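Long-range contacts in putative retaining b-glycosidase (Saccharophagus degradans, PDB 5A95), which probably hydrolyses beta-1,4 linkages in mixed-linkage beta-glucans as a retaining glycoside hydrolase of family 5: residues F66-V71 and V99-L104; N83-S88 and V127-D132. The protein carries 1 engineered substitution. All coordinates share one frame; numbering follows the deposited sequence. Where two conformers were deposited one is given.

Contact 1: F66-V71 and V99-L104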
# COMPACT_ATOMS: atom_id res chain seq x y z
N PHE A 66 -0.82 -39.97 6.24
CA PHE A 66 0.42 -39.52 5.67
C PHE A 66 1.07 -38.55 6.65
O PHE A 66 0.40 -37.75 7.27
CB PHE A 66 0.14 -38.81 4.34
CG PHE A 66 1.38 -38.34 3.65
CD1 PHE A 66 2.11 -39.18 2.81
CD2 PHE A 66 1.83 -37.04 3.85
CE1 PHE A 66 3.26 -38.71 2.20
CE2 PHE A 66 2.97 -36.59 3.24
CZ PHE A 66 3.70 -37.42 2.44
N THR A 67 2.39 -38.63 6.76
CA THR A 67 3.17 -37.69 7.58
C THR A 67 4.22 -37.04 6.72
O THR A 67 5.02 -37.73 6.12
CB THR A 67 3.84 -38.47 8.76
OG1 THR A 67 2.82 -39.22 9.46
CG2 THR A 67 4.52 -37.54 9.71
N PHE A 68 4.22 -35.71 6.64
CA PHE A 68 5.33 -35.01 5.97
C PHE A 68 6.56 -35.12 6.89
O PHE A 68 6.48 -34.82 8.09
CB PHE A 68 5.02 -33.52 5.73
CG PHE A 68 3.84 -33.25 4.83
CD1 PHE A 68 4.00 -33.18 3.46
CD2 PHE A 68 2.57 -33.09 5.35
CE1 PHE A 68 2.95 -32.95 2.63
CE2 PHE A 68 1.50 -32.82 4.50
CZ PHE A 68 1.68 -32.78 3.15
N ARG A 69 7.67 -35.58 6.34
CA ARG A 69 8.92 -35.77 7.06
C ARG A 69 10.01 -35.34 6.10
O ARG A 69 10.27 -35.97 5.07
CB ARG A 69 9.16 -37.24 7.46
CG ARG A 69 8.13 -37.85 8.40
CD ARG A 69 8.46 -39.31 8.75
NE ARG A 69 8.58 -40.10 7.52
CZ ARG A 69 7.62 -40.81 6.95
NH1 ARG A 69 6.42 -40.91 7.51
NH2 ARG A 69 7.88 -41.41 5.80
N GLY A 70 10.70 -34.25 6.43
CA GLY A 70 11.76 -33.79 5.54
C GLY A 70 12.53 -32.61 6.06
O GLY A 70 12.73 -32.47 7.27
N VAL A 71 12.95 -31.76 5.13
CA VAL A 71 13.85 -30.67 5.43
C VAL A 71 13.46 -29.42 4.65
O VAL A 71 12.83 -29.49 3.60
CB VAL A 71 15.32 -31.01 5.09
CG1 VAL A 71 15.75 -32.29 5.77
CG2 VAL A 71 15.54 -31.15 3.59
N VAL A 99 13.82 -38.41 3.23
CA VAL A 99 12.76 -37.41 3.21
C VAL A 99 11.63 -37.77 2.27
O VAL A 99 11.86 -38.40 1.23
CB VAL A 99 13.25 -36.00 2.82
CG1 VAL A 99 14.51 -35.59 3.58
CG2 VAL A 99 13.41 -35.82 1.32
N ASN A 100 10.41 -37.34 2.60
CA ASN A 100 9.33 -37.36 1.65
C ASN A 100 8.86 -35.94 1.30
O ASN A 100 7.92 -35.79 0.52
CB ASN A 100 8.17 -38.24 2.10
CG ASN A 100 7.46 -37.72 3.35
OD1 ASN A 100 7.52 -36.57 3.68
ND2 ASN A 100 6.74 -38.59 4.03
N THR A 101 9.51 -34.91 1.86
CA THR A 101 9.09 -33.51 1.74
C THR A 101 10.28 -32.58 1.75
O THR A 101 11.21 -32.76 2.54
CB THR A 101 8.17 -33.14 2.94
OG1 THR A 101 7.03 -33.99 2.96
CG2 THR A 101 7.68 -31.71 2.84
N ILE A 102 10.23 -31.56 0.90
CA ILE A 102 11.13 -30.43 0.98
C ILE A 102 10.31 -29.15 1.12
O ILE A 102 9.33 -28.96 0.39
CB ILE A 102 12.02 -30.34 -0.26
CG1 ILE A 102 12.97 -31.54 -0.27
CG2 ILE A 102 12.83 -29.04 -0.28
CD1 ILE A 102 13.82 -31.68 -1.52
N ARG A 103 10.70 -28.30 2.07
CA ARG A 103 10.11 -26.97 2.25
C ARG A 103 11.01 -25.94 1.57
O ARG A 103 12.23 -25.91 1.81
CB ARG A 103 9.94 -26.64 3.72
CG ARG A 103 9.37 -25.27 4.03
CD ARG A 103 9.04 -25.20 5.50
NE ARG A 103 8.45 -23.97 6.02
CZ ARG A 103 9.07 -23.02 6.71
NH1 ARG A 103 10.39 -22.96 6.78
NH2 ARG A 103 8.35 -22.09 7.34
N LEU A 104 10.40 -25.10 0.74
CA LEU A 104 11.09 -24.04 0.00
C LEU A 104 10.76 -22.70 0.67
O LEU A 104 9.62 -22.26 0.58
CB LEU A 104 10.62 -24.00 -1.46
CG LEU A 104 10.80 -25.25 -2.32
CD1 LEU A 104 10.37 -24.96 -3.77
CD2 LEU A 104 12.24 -25.72 -2.28
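Asn-100 OD1 is gripped by two donors that reach it from opposite faces of its amide plane. Arg-69 N comes across the contact to 2.8 Å from Asn-100 OD1, while Thr-101 OG1, in the same segment as the asparagine, donates to OD1 at 2.7 Å. The other end of the amide is also used: Asn-100 ND2 points at Thr-67 O in a nearly straight bond of 2.8 Å that lies in the carbonyl plane. With CG set between the backbone N and the carbonyl carbon (chi1 66°), the amide is turned toward the 67-69 backbone, and its bonds at both ends should fix its flip. ND2 also sits over one face of the Arg-69 guanidinium, 3.5 Å above it, where it packs without bonding, and near the Phe-66 ring at CZ. Thr-101 OG1 stands at the edge of the Phe-68 ring, in its plane, 3.2 Å from CD1; the ring's face takes Phe-66 CE2.

Before the strands pair regularly, then, an asparagine side chain does the bonding. Arg-69 O receives Asn-100 N almost along the C=O axis, and Thr-101 N adds only a weak bond. Farther on the pairing is that of parallel strands, with Val-71 N bonded to Thr-101 O and Arg-103 N to Val-71 O at 2.9 Å.

These are adjacent strands of the family 5 (beta/alpha)8 barrel. Arg-103 turns its guanidinium to a salt bridge with Glu-185. Helix 87-96 belongs to the beta-alpha-beta crossover that joins the two strands, and lays Leu-93 on Val-71, Val-99 and Ile-102, while strands 326-329 and 136-144 flank the pair by bonding to 65-72 and 101-106 respectively.

Contact 2: N83-S88 and V127-D132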
# COMPACT_ATOMS: atom_id res chain seq x y z
N ASN A 83 25.38 -21.75 -7.94
CA ASN A 83 25.13 -22.93 -8.78
C ASN A 83 24.81 -24.19 -7.96
O ASN A 83 25.16 -25.31 -8.36
CB ASN A 83 26.28 -23.19 -9.77
CG ASN A 83 26.46 -22.05 -10.75
OD1 ASN A 83 25.50 -21.58 -11.34
ND2 ASN A 83 27.69 -21.59 -10.89
N GLN A 84 24.10 -24.01 -6.84
CA GLN A 84 23.70 -25.11 -6.00
C GLN A 84 22.20 -25.39 -6.08
O GLN A 84 21.69 -26.27 -5.38
CB GLN A 84 24.13 -24.85 -4.56
CG GLN A 84 25.64 -24.77 -4.38
CD GLN A 84 26.37 -26.08 -4.55
OE1 GLN A 84 25.83 -27.19 -4.42
NE2 GLN A 84 27.65 -25.97 -4.84
N TRP A 85 21.47 -24.66 -6.93
CA TRP A 85 20.08 -25.01 -7.24
C TRP A 85 20.12 -26.07 -8.33
O TRP A 85 20.25 -25.74 -9.52
CB TRP A 85 19.30 -23.77 -7.70
CG TRP A 85 17.85 -24.06 -8.01
CD1 TRP A 85 17.27 -24.10 -9.25
CD2 TRP A 85 16.79 -24.29 -7.08
NE1 TRP A 85 15.93 -24.38 -9.15
CE2 TRP A 85 15.60 -24.49 -7.83
CE3 TRP A 85 16.73 -24.37 -5.69
CZ2 TRP A 85 14.36 -24.74 -7.23
CZ3 TRP A 85 15.51 -24.61 -5.10
CH2 TRP A 85 14.33 -24.81 -5.87
N GLN A 86 20.08 -27.34 -7.90
CA GLN A 86 20.41 -28.52 -8.71
C GLN A 86 19.49 -29.67 -8.40
O GLN A 86 19.09 -29.84 -7.24
CB GLN A 86 21.82 -29.04 -8.37
CG GLN A 86 22.93 -28.06 -8.65
CD GLN A 86 24.30 -28.62 -8.35
OE1 GLN A 86 25.12 -28.77 -9.24
NE2 GLN A 86 24.55 -28.92 -7.08
N LYS A 87 19.22 -30.50 -9.40
CA LYS A 87 18.51 -31.74 -9.16
C LYS A 87 19.20 -32.61 -8.14
O LYS A 87 18.54 -33.29 -7.35
CB LYS A 87 18.30 -32.50 -10.47
CG LYS A 87 17.45 -33.73 -10.25
CD LYS A 87 16.99 -34.39 -11.53
CE LYS A 87 16.09 -35.55 -11.19
NZ LYS A 87 15.54 -36.19 -12.39
N SER A 88 20.54 -32.62 -8.15
CA SER A 88 21.32 -33.51 -7.29
C SER A 88 21.02 -33.27 -5.81
O SER A 88 21.14 -34.17 -4.99
CB SER A 88 22.82 -33.34 -7.54
OG SER A 88 23.25 -32.02 -7.24
N VAL A 127 9.31 -28.72 -8.82
CA VAL A 127 8.14 -29.57 -8.97
C VAL A 127 8.52 -30.81 -9.76
O VAL A 127 8.19 -31.93 -9.38
CB VAL A 127 6.96 -28.81 -9.64
CG1 VAL A 127 5.82 -29.76 -9.98
CG2 VAL A 127 6.45 -27.70 -8.72
N ARG A 128 9.22 -30.63 -10.88
CA ARG A 128 9.61 -31.76 -11.70
C ARG A 128 10.55 -32.69 -10.94
O ARG A 128 10.39 -33.91 -10.97
CB ARG A 128 10.26 -31.28 -12.99
CG ARG A 128 9.26 -30.68 -13.96
CD ARG A 128 9.88 -30.48 -15.34
NE ARG A 128 10.82 -29.36 -15.32
CZ ARG A 128 10.48 -28.08 -15.48
NH1 ARG A 128 9.22 -27.74 -15.73
NH2 ARG A 128 11.41 -27.13 -15.42
N TRP A 129 11.53 -32.11 -10.27
CA TRP A 129 12.49 -32.91 -9.50
C TRP A 129 11.79 -33.71 -8.41
O TRP A 129 12.03 -34.91 -8.24
CB TRP A 129 13.55 -32.02 -8.87
CG TRP A 129 14.40 -31.25 -9.82
CD1 TRP A 129 14.65 -31.53 -11.13
CD2 TRP A 129 15.14 -30.07 -9.50
NE1 TRP A 129 15.47 -30.57 -11.65
CE2 TRP A 129 15.80 -29.67 -10.68
CE3 TRP A 129 15.31 -29.32 -8.35
CZ2 TRP A 129 16.60 -28.54 -10.72
CZ3 TRP A 129 16.10 -28.20 -8.39
CH2 TRP A 129 16.73 -27.81 -9.57
N ALA A 130 10.97 -33.02 -7.63
CA ALA A 130 10.28 -33.66 -6.53
C ALA A 130 9.35 -34.77 -7.06
O ALA A 130 9.30 -35.87 -6.51
CB ALA A 130 9.49 -32.63 -5.73
N ASN A 131 8.58 -34.47 -8.10
CA ASN A 131 7.70 -35.49 -8.68
C ASN A 131 8.48 -36.69 -9.20
O ASN A 131 8.04 -37.82 -9.04
CB ASN A 131 6.84 -34.86 -9.76
CG ASN A 131 6.03 -35.87 -10.52
OD1 ASN A 131 6.37 -36.18 -11.67
ND2 ASN A 131 4.99 -36.40 -9.91
N ASP A 132 9.63 -36.44 -9.83
CA ASP A 132 10.45 -37.54 -10.34
C ASP A 132 10.87 -38.48 -9.22
O ASP A 132 10.99 -39.69 -9.42
CB ASP A 132 11.68 -36.99 -11.09
CG ASP A 132 12.43 -38.07 -11.85
OD1 ASP A 132 11.76 -38.85 -12.57
OD2 ASP A 132 13.67 -38.15 -11.73
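Trp-129 meets the turn of 85-87 with its whole indole, and here the packing is close. The backbone of Gln-86 and Lys-87 runs across one face of the ring: Lys-87 CA lies over its centre, and Gln-86 C is 3.5 Å above the plane toward the rim. Lys-87 CB makes a CH-pi contact, 3.7 Å from the centroid of the five-membered ring of Trp-129 and 14° off its normal. The far corner of the indole, Trp-129 CH2, comes to 3.5 Å from Trp-85 NE1 over a face of that second indole, the two planes inclined at 47°. The NE1 proton itself goes to Glu-125.

Outward from this the contact thins to one bond at the protein surface. The lysine chain, fully extended, continues over the same face, CG standing above Trp-129 CD1, and leaves across that rim to place NZ 2.8 Å from Asp-132 OD2 in a salt bridge that meets the carboxylate from above its plane. Asp-132 has a second cation, since OD1 pairs with Lys-46. An alanine in place of Trp-129 would probably leave the Gln-86 to Lys-87 backbone and the Trp-85 face without their cover and open a gap between them, with the salt bridge left as the main tie.

The contact joins the start of helix 87-96 to the late turns of helix 116-133. Phe-90 meets Trp-129 edge-to-face, and Trp-85 packs against Leu-79 and Leu-80 of helix 76-81.

How the contacts relate
The segments alternate along the chain, 66-71, 83-88, 99-104, 127-132, so the two contacts cross along the chain: contact 1 pairs strands of the barrel wall, and contact 2 ties together helices on its outside. Their centres are 14 Å apart. The centre of contact 1 is about 9 Å, and that of contact 2 about 18 Å, from the centre of the chain. Phe-90 of helix 87-96 bridges them, touching Ile-102 on its strand and Trp-129 on the neighbouring helix. Leu-137 packs on Ile-102 and on Val-127 of the helix that carries Trp-129. Of the two, contact 1 has a residue near the bound glycan: the Arg-103 side chain lies about 6 Å from a glucose unit.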